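Local coordinates for protein pyruvate kinase (Pyrobaculum aerophilum, PDB 3QTG) that catalyses the last step of glycolysis, the transfer of a phosphoryl group from phosphoenolpyruvate to ADP that yields pyruvate and ATP, at residues I86-T91 with T113-P118; V101-L106 with S148-A153; A13-K18 with R340-V345; G315-W320 with S413-L418. All blocks are in the same frame, centred on the assembly; numbering follows the deposited sequence.

Interaction 1 (I86-T91 with T113-P118); sequences IRVGST and TYIPVP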
loop_
_atom_site.group_PDB
_atom_site.type_symbol
_atom_site.label_atom_id
_atom_site.label_comp_id
_atom_site.label_asym_id
_atom_site.label_seq_id
_atom_site.Cartn_x
_atom_site.Cartn_y
_atom_site.Cartn_z
ATOM N N ILE A 86 18.935 26.190 40.018
ATOM C CA ILE A 86 20.124 26.445 40.804
ATOM C C ILE A 86 20.493 27.905 40.596
ATOM O O ILE A 86 20.628 28.354 39.464
ATOM C CB ILE A 86 21.300 25.489 40.424
ATOM C CG1 ILE A 86 20.938 24.046 40.785
ATOM C CG2 ILE A 86 22.596 25.939 41.111
ATOM C CD1 ILE A 86 22.049 23.014 40.522
ATOM N N ARG A 87 20.628 28.642 41.700
ATOM C CA ARG A 87 20.899 30.070 41.618
ATOM C C ARG A 87 22.142 30.458 42.389
ATOM O O ARG A 87 22.490 29.800 43.360
ATOM C CB ARG A 87 19.688 30.859 42.121
ATOM C CG ARG A 87 18.509 30.716 41.178
ATOM C CD ARG A 87 17.192 31.189 41.774
ATOM N NE ARG A 87 16.148 30.990 40.762
ATOM C CZ ARG A 87 15.863 31.848 39.781
ATOM N NH1 ARG A 87 16.513 33.000 39.674
ATOM N NH2 ARG A 87 14.912 31.555 38.907
ATOM N N VAL A 88 22.815 31.513 41.942
ATOM C CA VAL A 88 23.951 32.059 42.655
ATOM C C VAL A 88 23.449 32.389 44.078
ATOM O O VAL A 88 22.324 32.880 44.250
ATOM C CB VAL A 88 24.505 33.322 41.959
ATOM C CG1 VAL A 88 25.642 33.943 42.752
ATOM C CG2 VAL A 88 24.944 33.016 40.517
ATOM N N GLY A 89 24.275 32.096 45.078
ATOM C CA GLY A 89 23.942 32.414 46.466
ATOM C C GLY A 89 24.243 33.865 46.797
ATOM O O GLY A 89 24.459 34.695 45.909
ATOM N N SER A 90 24.283 34.177 48.084
ATOM C CA SER A 90 24.453 35.548 48.523
ATOM C C SER A 90 25.885 36.074 48.272
ATOM O O SER A 90 26.887 35.452 48.651
ATOM C CB SER A 90 24.022 35.693 49.999
ATOM O OG SER A 90 24.586 36.875 50.539
ATOM N N THR A 91 25.961 37.227 47.620
ATOM C CA THR A 91 27.225 37.854 47.234
ATOM C C THR A 91 26.923 39.282 46.742
ATOM O O THR A 91 25.850 39.546 46.197
ATOM C CB THR A 91 28.003 37.007 46.098
ATOM O OG1 THR A 91 29.322 37.539 45.879
ATOM C CG2 THR A 91 27.273 36.995 44.790
ATOM N N THR A 113 35.389 36.544 46.970
ATOM C CA THR A 113 36.454 36.011 46.086
ATOM C C THR A 113 36.009 34.891 45.121
ATOM O O THR A 113 36.808 34.434 44.280
ATOM C CB THR A 113 37.704 35.530 46.880
ATOM O OG1 THR A 113 37.340 34.457 47.749
ATOM C CG2 THR A 113 38.311 36.661 47.734
ATOM N N TYR A 114 34.761 34.433 45.231
ATOM C CA TYR A 114 34.262 33.356 44.357
ATOM C C TYR A 114 32.753 33.444 44.150
ATOM O O TYR A 114 32.081 34.210 44.852
ATOM C CB TYR A 114 34.639 31.979 44.936
ATOM C CG TYR A 114 34.018 31.702 46.288
ATOM C CD1 TYR A 114 32.784 31.053 46.376
ATOM C CD2 TYR A 114 34.641 32.102 47.470
ATOM C CE1 TYR A 114 32.190 30.796 47.589
ATOM C CE2 TYR A 114 34.048 31.847 48.711
ATOM C CZ TYR A 114 32.826 31.186 48.751
ATOM O OH TYR A 114 32.202 30.907 49.935
ATOM N N ILE A 115 32.223 32.655 43.205
ATOM C CA ILE A 115 30.778 32.596 42.968
ATOM C C ILE A 115 30.200 31.470 43.818
ATOM O O ILE A 115 30.606 30.308 43.670
ATOM C CB ILE A 115 30.389 32.330 41.470
ATOM C CG1 ILE A 115 31.187 33.181 40.477
ATOM C CG2 ILE A 115 28.869 32.459 41.252
ATOM C CD1 ILE A 115 31.331 34.654 40.854
ATOM N N PRO A 116 29.250 31.804 44.715
ATOM C CA PRO A 116 28.669 30.770 45.531
ATOM C C PRO A 116 27.491 30.043 44.845
ATOM O O PRO A 116 26.547 30.671 44.344
ATOM C CB PRO A 116 28.229 31.539 46.777
ATOM C CG PRO A 116 27.892 32.903 46.270
ATOM C CD PRO A 116 28.684 33.134 45.024
ATOM N N VAL A 117 27.554 28.719 44.825
ATOM C CA VAL A 117 26.479 27.911 44.248
ATOM C C VAL A 117 25.992 26.923 45.316
ATOM O O VAL A 117 26.694 25.959 45.615
ATOM C CB VAL A 117 26.926 27.167 42.977
ATOM C CG1 VAL A 117 25.736 26.500 42.316
ATOM C CG2 VAL A 117 27.575 28.127 41.987
ATOM N N PRO A 118 24.812 27.189 45.930
ATOM C CA PRO A 118 24.344 26.378 47.055
ATOM C C PRO A 118 23.667 25.049 46.686
ATOM O O PRO A 118 22.692 24.649 47.316
ATOM C CB PRO A 118 23.368 27.319 47.767
ATOM C CG PRO A 118 22.782 28.103 46.708
ATOM C CD PRO A 118 23.897 28.319 45.681
#

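Interaction 2 (V101-L106 with S148-A153); sequences VVKFKL and SDWIEA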
loop_
_atom_site.group_PDB
_atom_site.type_symbol
_atom_site.label_atom_id
_atom_site.label_comp_id
_atom_site.label_asym_id
_atom_site.label_seq_id
_atom_site.Cartn_x
_atom_site.Cartn_y
_atom_site.Cartn_z
ATOM N N VAL A 101 39.729 33.637 34.754
ATOM C CA VAL A 101 39.434 32.340 35.356
ATOM C C VAL A 101 38.584 32.578 36.621
ATOM O O VAL A 101 39.030 33.192 37.589
ATOM C CB VAL A 101 40.727 31.529 35.642
ATOM C CG1 VAL A 101 40.389 30.129 36.139
ATOM C CG2 VAL A 101 41.605 31.449 34.368
ATOM N N VAL A 102 37.340 32.123 36.563
ATOM C CA VAL A 102 36.351 32.346 37.600
ATOM C C VAL A 102 36.177 31.067 38.425
ATOM O O VAL A 102 36.110 29.965 37.879
ATOM C CB VAL A 102 34.980 32.789 36.964
ATOM C CG1 VAL A 102 33.965 33.102 38.044
ATOM C CG2 VAL A 102 35.170 34.028 36.066
ATOM N N LYS A 103 36.093 31.219 39.735
ATOM C CA LYS A 103 35.921 30.080 40.642
ATOM C C LYS A 103 34.502 29.979 41.212
ATOM O O LYS A 103 33.929 30.974 41.669
ATOM C CB LYS A 103 36.958 30.141 41.773
ATOM C CG LYS A 103 36.935 28.923 42.692
ATOM C CD LYS A 103 38.342 28.461 43.040
ATOM C CE LYS A 103 38.345 27.497 44.213
ATOM N NZ LYS A 103 39.648 27.532 44.959
ATOM N N PHE A 104 33.939 28.775 41.150
ATOM C CA PHE A 104 32.650 28.457 41.770
ATOM C C PHE A 104 32.884 27.504 42.928
ATOM O O PHE A 104 33.636 26.541 42.787
ATOM C CB PHE A 104 31.688 27.790 40.771
ATOM C CG PHE A 104 31.384 28.625 39.546
ATOM C CD1 PHE A 104 32.357 28.846 38.577
ATOM C CD2 PHE A 104 30.112 29.165 39.367
ATOM C CE1 PHE A 104 32.075 29.605 37.438
ATOM C CE2 PHE A 104 29.797 29.923 38.263
ATOM C CZ PHE A 104 30.782 30.152 37.266
ATOM N N LYS A 105 32.249 27.772 44.066
ATOM C CA LYS A 105 32.359 26.891 45.229
ATOM C C LYS A 105 30.988 26.578 45.735
ATOM O O LYS A 105 30.080 27.423 45.679
ATOM C CB LYS A 105 33.203 27.514 46.369
ATOM C CG LYS A 105 34.664 27.750 45.985
ATOM C CD LYS A 105 35.504 28.418 47.081
ATOM C CE LYS A 105 36.662 29.227 46.439
ATOM N NZ LYS A 105 37.683 29.904 47.397
ATOM N N LEU A 106 30.846 25.366 46.251
ATOM C CA LEU A 106 29.653 24.967 46.963
ATOM C C LEU A 106 29.482 25.771 48.260
ATOM O O LEU A 106 30.192 25.549 49.243
ATOM C CB LEU A 106 29.682 23.461 47.235
ATOM C CG LEU A 106 28.485 22.795 47.914
ATOM C CD1 LEU A 106 27.247 22.941 47.106
ATOM C CD2 LEU A 106 28.791 21.307 48.162
ATOM N N SER A 148 36.839 18.988 44.509
ATOM C CA SER A 148 35.881 18.400 45.443
ATOM C C SER A 148 34.531 19.113 45.239
ATOM O O SER A 148 33.646 18.634 44.493
ATOM C CB SER A 148 36.406 18.537 46.883
ATOM O OG SER A 148 35.684 17.728 47.800
ATOM N N ASP A 149 34.400 20.279 45.864
ATOM C CA ASP A 149 33.167 21.063 45.772
ATOM C C ASP A 149 33.486 22.420 45.128
ATOM O O ASP A 149 33.127 23.474 45.640
ATOM C CB ASP A 149 32.568 21.218 47.177
ATOM C CG ASP A 149 32.019 19.908 47.731
ATOM O OD1 ASP A 149 31.316 19.167 46.986
ATOM O OD2 ASP A 149 32.271 19.620 48.924
ATOM N N TRP A 150 34.198 22.375 44.004
ATOM C CA TRP A 150 34.591 23.600 43.310
ATOM C C TRP A 150 34.856 23.390 41.811
ATOM O O TRP A 150 35.093 22.280 41.354
ATOM C CB TRP A 150 35.783 24.278 43.999
ATOM C CG TRP A 150 37.042 23.493 43.943
ATOM C CD1 TRP A 150 37.534 22.654 44.912
ATOM C CD2 TRP A 150 37.997 23.470 42.868
ATOM N NE1 TRP A 150 38.738 22.110 44.504
ATOM C CE2 TRP A 150 39.041 22.586 43.255
ATOM C CE3 TRP A 150 38.075 24.110 41.620
ATOM C CZ2 TRP A 150 40.143 22.324 42.435
ATOM C CZ3 TRP A 150 39.158 23.851 40.806
ATOM C CH2 TRP A 150 40.192 22.967 41.220
ATOM N N ILE A 151 34.838 24.502 41.085
ATOM C CA ILE A 151 34.991 24.545 39.650
ATOM C C ILE A 151 35.738 25.824 39.282
ATOM O O ILE A 151 35.532 26.865 39.888
ATOM C CB ILE A 151 33.567 24.482 38.989
ATOM C CG1 ILE A 151 33.208 23.038 38.662
ATOM C CG2 ILE A 151 33.423 25.384 37.764
ATOM C CD1 ILE A 151 31.798 22.682 39.149
ATOM N N GLU A 152 36.622 25.735 38.295
ATOM C CA GLU A 152 37.142 26.907 37.630
ATOM C C GLU A 152 36.654 26.931 36.179
ATOM O O GLU A 152 36.584 25.888 35.524
ATOM C CB GLU A 152 38.679 26.916 37.696
ATOM C CG GLU A 152 39.229 27.134 39.137
ATOM C CD GLU A 152 40.735 26.911 39.238
ATOM O OE1 GLU A 152 41.317 26.210 38.367
ATOM O OE2 GLU A 152 41.345 27.445 40.192
ATOM N N ALA A 153 36.342 28.124 35.681
ATOM C CA ALA A 153 35.852 28.298 34.320
ATOM C C ALA A 153 36.303 29.635 33.726
ATOM O O ALA A 153 36.427 30.623 34.434
ATOM C CB ALA A 153 34.336 28.161 34.292
#

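Interaction 3 (A13-K18 with R340-V345); sequences ARNLTK and RILMNV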
loop_
_atom_site.group_PDB
_atom_site.type_symbol
_atom_site.label_atom_id
_atom_site.label_comp_id
_atom_site.label_asym_id
_atom_site.label_seq_id
_atom_site.Cartn_x
_atom_site.Cartn_y
_atom_site.Cartn_z
ATOM N N ALA A 13 -12.270 29.361 8.418
ATOM C CA ALA A 13 -13.108 30.082 9.403
ATOM C C ALA A 13 -12.924 29.673 10.873
ATOM O O ALA A 13 -12.952 30.539 11.768
ATOM C CB ALA A 13 -14.589 30.019 9.010
ATOM N N ARG A 14 -12.756 28.371 11.122
ATOM C CA ARG A 14 -12.501 27.858 12.475
ATOM C C ARG A 14 -11.211 27.044 12.528
ATOM O O ARG A 14 -10.975 26.177 11.690
ATOM C CB ARG A 14 -13.684 27.035 13.000
ATOM C CG ARG A 14 -13.586 26.664 14.490
ATOM C CD ARG A 14 -13.388 27.899 15.382
ATOM N NE ARG A 14 -14.619 28.686 15.527
ATOM C CZ ARG A 14 -15.313 28.804 16.660
ATOM N NH1 ARG A 14 -14.902 28.195 17.773
ATOM N NH2 ARG A 14 -16.427 29.534 16.679
ATOM N N ASN A 15 -10.382 27.339 13.524
ATOM C CA ASN A 15 -9.063 26.735 13.606
ATOM C C ASN A 15 -9.058 25.308 14.156
ATOM O O ASN A 15 -9.841 24.941 15.041
ATOM C CB ASN A 15 -8.048 27.656 14.327
ATOM C CG ASN A 15 -7.500 28.763 13.413
ATOM O OD1 ASN A 15 -7.266 29.896 13.850
ATOM N ND2 ASN A 15 -7.303 28.438 12.136
ATOM N N LEU A 16 -8.173 24.503 13.580
ATOM C CA LEU A 16 -7.945 23.150 14.045
ATOM C C LEU A 16 -6.813 23.210 15.039
ATOM O O LEU A 16 -6.904 22.611 16.101
ATOM C CB LEU A 16 -7.646 22.233 12.869
ATOM C CG LEU A 16 -8.696 22.188 11.739
ATOM C CD1 LEU A 16 -8.303 21.131 10.718
ATOM C CD2 LEU A 16 -10.089 21.893 12.285
ATOM N N THR A 17 -5.771 23.975 14.701
ATOM C CA THR A 17 -4.696 24.305 15.640
ATOM C C THR A 17 -5.224 25.296 16.674
ATOM O O THR A 17 -5.798 26.319 16.329
ATOM C CB THR A 17 -3.492 24.926 14.937
ATOM O OG1 THR A 17 -3.151 24.131 13.798
ATOM C CG2 THR A 17 -2.300 24.991 15.888
ATOM N N LYS A 18 -5.027 24.965 17.943
ATOM C CA LYS A 18 -5.498 25.802 19.033
ATOM C C LYS A 18 -4.467 26.855 19.459
ATOM O O LYS A 18 -3.261 26.667 19.318
ATOM C CB LYS A 18 -5.967 24.932 20.214
ATOM C CG LYS A 18 -7.068 23.922 19.834
ATOM C CD LYS A 18 -8.242 24.620 19.149
ATOM C CE LYS A 18 -9.364 23.671 18.846
ATOM N NZ LYS A 18 -9.786 23.018 20.106
ATOM N N ARG A 340 -4.584 34.528 12.314
ATOM C CA ARG A 340 -4.578 34.803 10.884
ATOM C C ARG A 340 -3.687 33.806 10.116
ATOM O O ARG A 340 -4.118 33.246 9.113
ATOM C CB ARG A 340 -4.092 36.233 10.659
ATOM C CG ARG A 340 -4.236 36.741 9.244
ATOM C CD ARG A 340 -3.578 38.119 9.099
ATOM N NE ARG A 340 -3.730 38.954 10.301
ATOM C CZ ARG A 340 -3.656 40.286 10.306
ATOM N NH1 ARG A 340 -3.436 40.941 9.165
ATOM N NH2 ARG A 340 -3.808 40.966 11.447
ATOM N N ILE A 341 -2.458 33.591 10.590
ATOM C CA ILE A 341 -1.536 32.605 9.979
ATOM C C ILE A 341 -2.131 31.204 9.957
ATOM O O ILE A 341 -1.994 30.487 8.971
ATOM C CB ILE A 341 -0.147 32.550 10.684
ATOM C CG1 ILE A 341 0.601 33.886 10.517
ATOM C CG2 ILE A 341 0.705 31.345 10.138
ATOM C CD1 ILE A 341 1.732 34.117 11.521
ATOM N N LEU A 342 -2.782 30.822 11.052
ATOM C CA LEU A 342 -3.367 29.490 11.192
ATOM C C LEU A 342 -4.486 29.243 10.182
ATOM O O LEU A 342 -4.635 28.128 9.658
ATOM C CB LEU A 342 -3.848 29.242 12.634
ATOM C CG LEU A 342 -2.736 29.188 13.694
ATOM C CD1 LEU A 342 -3.268 28.903 15.104
ATOM C CD2 LEU A 342 -1.659 28.201 13.311
ATOM N N MET A 343 -5.260 30.290 9.900
ATOM C CA MET A 343 -6.336 30.205 8.920
ATOM C C MET A 343 -5.814 29.886 7.525
ATOM O O MET A 343 -6.564 29.440 6.667
ATOM C CB MET A 343 -7.181 31.487 8.923
ATOM C CG MET A 343 -7.981 31.639 10.211
ATOM S SD MET A 343 -9.071 33.072 10.255
ATOM C CE MET A 343 -9.886 32.805 11.846
ATOM N N ASN A 344 -4.520 30.088 7.314
ATOM C CA ASN A 344 -3.894 29.787 6.029
ATOM C C ASN A 344 -3.276 28.398 5.941
ATOM O O ASN A 344 -2.929 27.957 4.846
ATOM C CB ASN A 344 -2.815 30.825 5.707
ATOM C CG ASN A 344 -3.397 32.173 5.382
ATOM O OD1 ASN A 344 -3.814 32.428 4.244
ATOM N ND2 ASN A 344 -3.457 33.051 6.394
ATOM N N VAL A 345 -3.121 27.726 7.080
ATOM C CA VAL A 345 -2.363 26.469 7.140
ATOM C C VAL A 345 -2.972 25.336 6.289
ATOM O O VAL A 345 -4.167 25.102 6.317
ATOM C CB VAL A 345 -2.093 26.006 8.610
ATOM C CG1 VAL A 345 -1.415 24.650 8.646
ATOM C CG2 VAL A 345 -1.205 27.018 9.326
#

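Interaction 4 (G315-W320 with S413-L418); sequences GVDSLW and SIVWAL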
loop_
_atom_site.group_PDB
_atom_site.type_symbol
_atom_site.label_atom_id
_atom_site.label_comp_id
_atom_site.label_asym_id
_atom_site.label_seq_id
_atom_site.Cartn_x
_atom_site.Cartn_y
_atom_site.Cartn_z
ATOM N N GLY A 315 0.923 19.300 12.478
ATOM C CA GLY A 315 -0.282 18.766 13.109
ATOM C C GLY A 315 -0.285 18.824 14.631
ATOM O O GLY A 315 -0.963 18.028 15.263
ATOM N N VAL A 316 0.430 19.789 15.220
ATOM C CA VAL A 316 0.369 20.013 16.674
ATOM C C VAL A 316 -1.042 20.435 17.095
ATOM O O VAL A 316 -1.761 21.064 16.298
ATOM C CB VAL A 316 1.413 21.090 17.148
ATOM C CG1 VAL A 316 2.831 20.628 16.828
ATOM C CG2 VAL A 316 1.130 22.470 16.505
ATOM N N ASP A 317 -1.434 20.103 18.330
ATOM C CA ASP A 317 -2.743 20.502 18.861
ATOM C C ASP A 317 -2.829 22.004 19.112
ATOM O O ASP A 317 -3.888 22.600 18.917
ATOM C CB ASP A 317 -3.060 19.834 20.207
ATOM C CG ASP A 317 -3.175 18.334 20.127
ATOM O OD1 ASP A 317 -4.311 17.805 20.256
ATOM O OD2 ASP A 317 -2.129 17.683 19.983
ATOM N N SER A 318 -1.748 22.591 19.623
ATOM C CA SER A 318 -1.733 24.020 20.002
ATOM C C SER A 318 -0.368 24.718 19.876
ATOM O O SER A 318 0.695 24.057 19.838
ATOM C CB SER A 318 -2.324 24.234 21.406
ATOM O OG SER A 318 -1.684 23.425 22.375
ATOM N N LEU A 319 -0.424 26.054 19.800
ATOM C CA LEU A 319 0.747 26.936 19.816
ATOM C C LEU A 319 0.571 27.945 20.947
ATOM O O LEU A 319 -0.499 28.541 21.103
ATOM C CB LEU A 319 0.956 27.661 18.472
ATOM C CG LEU A 319 1.120 26.813 17.181
ATOM C CD1 LEU A 319 1.004 27.671 15.937
ATOM C CD2 LEU A 319 2.432 26.039 17.129
ATOM N N TRP A 320 1.617 28.110 21.753
ATOM C CA TRP A 320 1.529 28.919 22.960
ATOM C C TRP A 320 2.420 30.144 22.809
ATOM O O TRP A 320 3.628 30.021 22.683
ATOM C CB TRP A 320 2.010 28.102 24.164
ATOM C CG TRP A 320 1.192 26.880 24.513
ATOM C CD1 TRP A 320 0.228 26.267 23.751
ATOM C CD2 TRP A 320 1.281 26.125 25.727
ATOM N NE1 TRP A 320 -0.291 25.187 24.425
ATOM C CE2 TRP A 320 0.333 25.084 25.645
ATOM C CE3 TRP A 320 2.054 26.247 26.893
ATOM C CZ2 TRP A 320 0.149 24.148 26.681
ATOM C CZ3 TRP A 320 1.875 25.312 27.913
ATOM C CH2 TRP A 320 0.935 24.272 27.796
ATOM N N SER A 413 -10.803 22.455 24.965
ATOM C CA SER A 413 -10.589 23.707 24.257
ATOM C C SER A 413 -9.228 23.828 23.547
ATOM O O SER A 413 -9.108 24.527 22.538
ATOM C CB SER A 413 -10.743 24.844 25.252
ATOM O OG SER A 413 -10.975 26.041 24.538
ATOM N N ILE A 414 -8.212 23.150 24.084
ATOM C CA ILE A 414 -6.867 23.193 23.516
ATOM C C ILE A 414 -6.436 21.867 22.863
ATOM O O ILE A 414 -5.255 21.643 22.604
ATOM C CB ILE A 414 -5.806 23.761 24.537
ATOM C CG1 ILE A 414 -5.630 22.859 25.775
ATOM C CG2 ILE A 414 -6.205 25.187 24.969
ATOM C CD1 ILE A 414 -4.264 23.051 26.442
ATOM N N VAL A 415 -7.409 20.995 22.600
ATOM C CA VAL A 415 -7.178 19.759 21.859
ATOM C C VAL A 415 -7.516 20.015 20.374
ATOM O O VAL A 415 -8.501 20.695 20.060
ATOM C CB VAL A 415 -8.011 18.565 22.456
ATOM C CG1 VAL A 415 -7.752 17.266 21.659
ATOM C CG2 VAL A 415 -7.652 18.326 23.943
ATOM N N TRP A 416 -6.675 19.512 19.482
ATOM C CA TRP A 416 -6.865 19.573 18.015
ATOM C C TRP A 416 -8.318 19.429 17.530
ATOM O O TRP A 416 -8.975 18.431 17.818
ATOM C CB TRP A 416 -6.022 18.479 17.355
ATOM C CG TRP A 416 -6.312 18.273 15.889
ATOM C CD1 TRP A 416 -7.253 17.427 15.343
ATOM C CD2 TRP A 416 -5.653 18.904 14.783
ATOM N NE1 TRP A 416 -7.215 17.497 13.989
ATOM C CE2 TRP A 416 -6.257 18.398 13.603
ATOM C CE3 TRP A 416 -4.606 19.840 14.673
ATOM C CZ2 TRP A 416 -5.857 18.794 12.308
ATOM C CZ3 TRP A 416 -4.195 20.249 13.369
ATOM C CH2 TRP A 416 -4.831 19.708 12.205
ATOM N N ALA A 417 -8.784 20.433 16.792
ATOM C CA ALA A 417 -10.070 20.449 16.042
ATOM C C ALA A 417 -11.336 20.530 16.872
ATOM O O ALA A 417 -12.420 20.761 16.319
ATOM C CB ALA A 417 -10.168 19.268 15.017
ATOM N N LEU A 418 -11.226 20.323 18.182
ATOM C CA LEU A 418 -12.418 20.180 19.013
ATOM C C LEU A 418 -13.104 21.498 19.276
ATOM O O LEU A 418 -12.460 22.503 19.639
ATOM C CB LEU A 418 -12.125 19.468 20.342
ATOM C CG LEU A 418 -11.474 18.079 20.292
ATOM C CD1 LEU A 418 -11.533 17.474 21.670
ATOM C CD2 LEU A 418 -12.137 17.158 19.248
#

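Interaction 1 (I86-T91 with T113-P118)
Gly89 and Pro116 make the one hydrogen bond between these segments: Gly89 N donates to Pro116 O over 2.8 Å, with an N-H...O angle of 171°. The donor sits above the carbonyl plane, 38° out of it, and Val88 CA adds a CA-H...O contact to the same oxygen at 3.4 Å. The Pro116 ring packs against residues 88-91. Its CG lies 3.6 Å from Ser90 O, while its CD meets Val88 CG1 at 3.9 Å and also touches Thr91 CB. Val88 CG1, anti to the backbone N (chi1 176°), reaches both this ring and Ile115 CG2. At one end of the contact Ile86 CG2 and Val117 CG1 meet nearly at a right angle and tightly, 3.4 Å apart; near them Pro118 CD lies against Arg87 O. Were Pro116 an alanine, Val88 and Thr91 would probably lose the ring carbon they touch, leaving a gap between them, and the strand backbone would turn more freely.

Further out, Ile161 covers Val88 and Ile115, Phe122 covers Ile86 and Val117, and Ser110 holds the Thr91 hydroxyl. The Arg87 side chain starts away from the strand, and its polar end is held by Gly164 O (NH1) and Ser85 OG (NE). Arg87 probably binds ATP, as does nearby Lys165. The contact thus fastens the loop that follows barrel strand 76-80 to edge strand 115-117 of the small beta domain, chiefly through apolar surfaces, with a single nearly straight bond fixing Gly89 against Pro116.

Interaction 2 (V101-L106 with S148-A153)
Val102 and Ala153, like Phe104 and Ile151, form hydrogen-bonded pairs of an antiparallel sheet, each closed by two backbone bonds. Val102 N to Ala153 O and Phe104 N to Ile151 O both measure 2.8 Å; the return bonds, Ala153 N to Val102 O and Ile151 N to Phe104 O, are less straight. Leu106 N to Asp149 O, at 3.0 Å, carries the pairing past the start of strand 150-155. CA-H...O contacts supplement these bonds, among them Trp150 CA to Phe104 O at 3.1 Å.

Apolar contacts occupy the face of Val102, Phe104, Ile151 and Ala153. The Phe104 ring meets Ile151 CG2 through CD1 at 3.7 Å and Ala153 CB through CE1 at 4.1 Å, both approaching obliquely, while Ile151 O lies at the ring edge. Met134, Ile132, Leu141 and Phe122 add to this buried side, and Ile115 and Val117 of the neighbouring strand also touch Phe104.

The other face carries Lys103, Lys105 and Glu152 together with the Trp150 indole. The Lys103 chain leaves the strand beside its own carbonyl carbon (chi1 -175°), then bends at its second torsion, bringing CE obliquely across to Trp150 CB, 4.1 Å away. Its NZ stands 5.0 Å from the centroid of the five-membered Trp150 ring, a long cation-pi approach that can be only weakly attractive. Glu152 OE2 is near the same ammonium but does not touch it. This pairing within the small beta domain therefore rests on backbone bonds and one apolar face, whereas the charges across the other face would probably add only a diffuse attraction.

Interaction 3 (A13-K18 with R340-V345)
Asn15 and Leu342 meet at the (beta/alpha)8 barrel, where the chain entering the first barrel strand, 18-22, passes the end of helix 331-343, which follows the eighth strand. The Asn15 side chain crosses that of Leu342 at about a right angle, and Leu342 CB lies over the face of the Asn15 amide, 3.6 Å from ND2 and 3.7 Å from OD1. Beyond it, ND2 comes near the backbone at Leu342 C and Met343 N, but these are plain contacts; no hydrogen bond joins the two segments.

Thr17 also crosses Leu342 at roughly a right angle, two residues further along. The forked end of the leucine meets the threonine through both branches: CD1 of Leu342 is 4.0 Å and its CD2 4.1 Å from Thr17 CB. Thr17 meets Leu342 with its carbons, while its hydroxyl is hydrogen-bonded to Tyr347 OH. Leu319 of the eighth barrel strand and Ala312 of helix 302-313 also touch the leucine, so Leu342 is packed between helix 302-313, the eighth strand and the 13-18 segment.

Asn344, whose side chain starts away from the 13-18 segment, bonds through ND2 to Asp264 OD2 of the second subunit, so the same helix end faces both the barrel entry and a subunit interface. Met343, its chain extended beyond CG, runs past Asn15 and sets its terminal methyl CE 3.8 Å from Ala13 O.

Interaction 4 (G315-W320 with S413-L418)
Ile414 lies beside the start of barrel strand 318-321, its carbonyl O 3.7 Å from Asp317 CB. That oxygen is hydrogen-bonded by Tyr249 OH, which also bonds to Ser318 OG. Val415 follows, its CG1 touching Asp317 OD1 at 3.8 Å, and begins a type II turn that runs to Leu418. Trp416 N donates to Asp317 OD1, 3.0 Å away with an N-H...O angle of 167°, on the anti side and somewhat out of the carboxylate plane. The other oxygen, OD2, takes Ile284 N and a salt bridge from Arg394, so the buried carboxylate is gripped from both oxygens. Losing the Asp317 carboxylate to an alanine is likely to leave Trp416 N and Ile284 N without their acceptor and the Arg394 charge without its mate.

A chi1 of 170° brings the Trp416 indole toward Val316 O, nearly perpendicular to the carboxylate, their planes 84° apart. Its edge faces back to the barrel, CE3 lying 3.5 Å from Val316 O, while NE1 bonds to Pro395 O. The contact is an interdomain junction of the pyruvate kinase fold: a turn of the C-terminal alpha/beta domain docked on the entry to the eighth strand of the TIM barrel.

From the N terminus, the 13-18 segment leads into the first barrel strand and meets residues 340-345 some 320 residues later, so interaction 3 closes the longest loop, around nearly the whole barrel. Interactions 1 and 2 nest inside it and cross each other; both reach the same sheet, through neighbouring strands 101-106 and 115-117, where Ile115 N and Val117 N probably bond to Lys103 O and Lys105 O. Interaction 2 lies within the small beta domain, and interaction 1 ties the loop from the barrel to it. Interaction 4 opens before interaction 3 has closed and crosses it, tying the barrel to the C-terminal domain. Lys18 NZ probably bonds to Val415 O and Leu418 O, joining interactions 3 and 4.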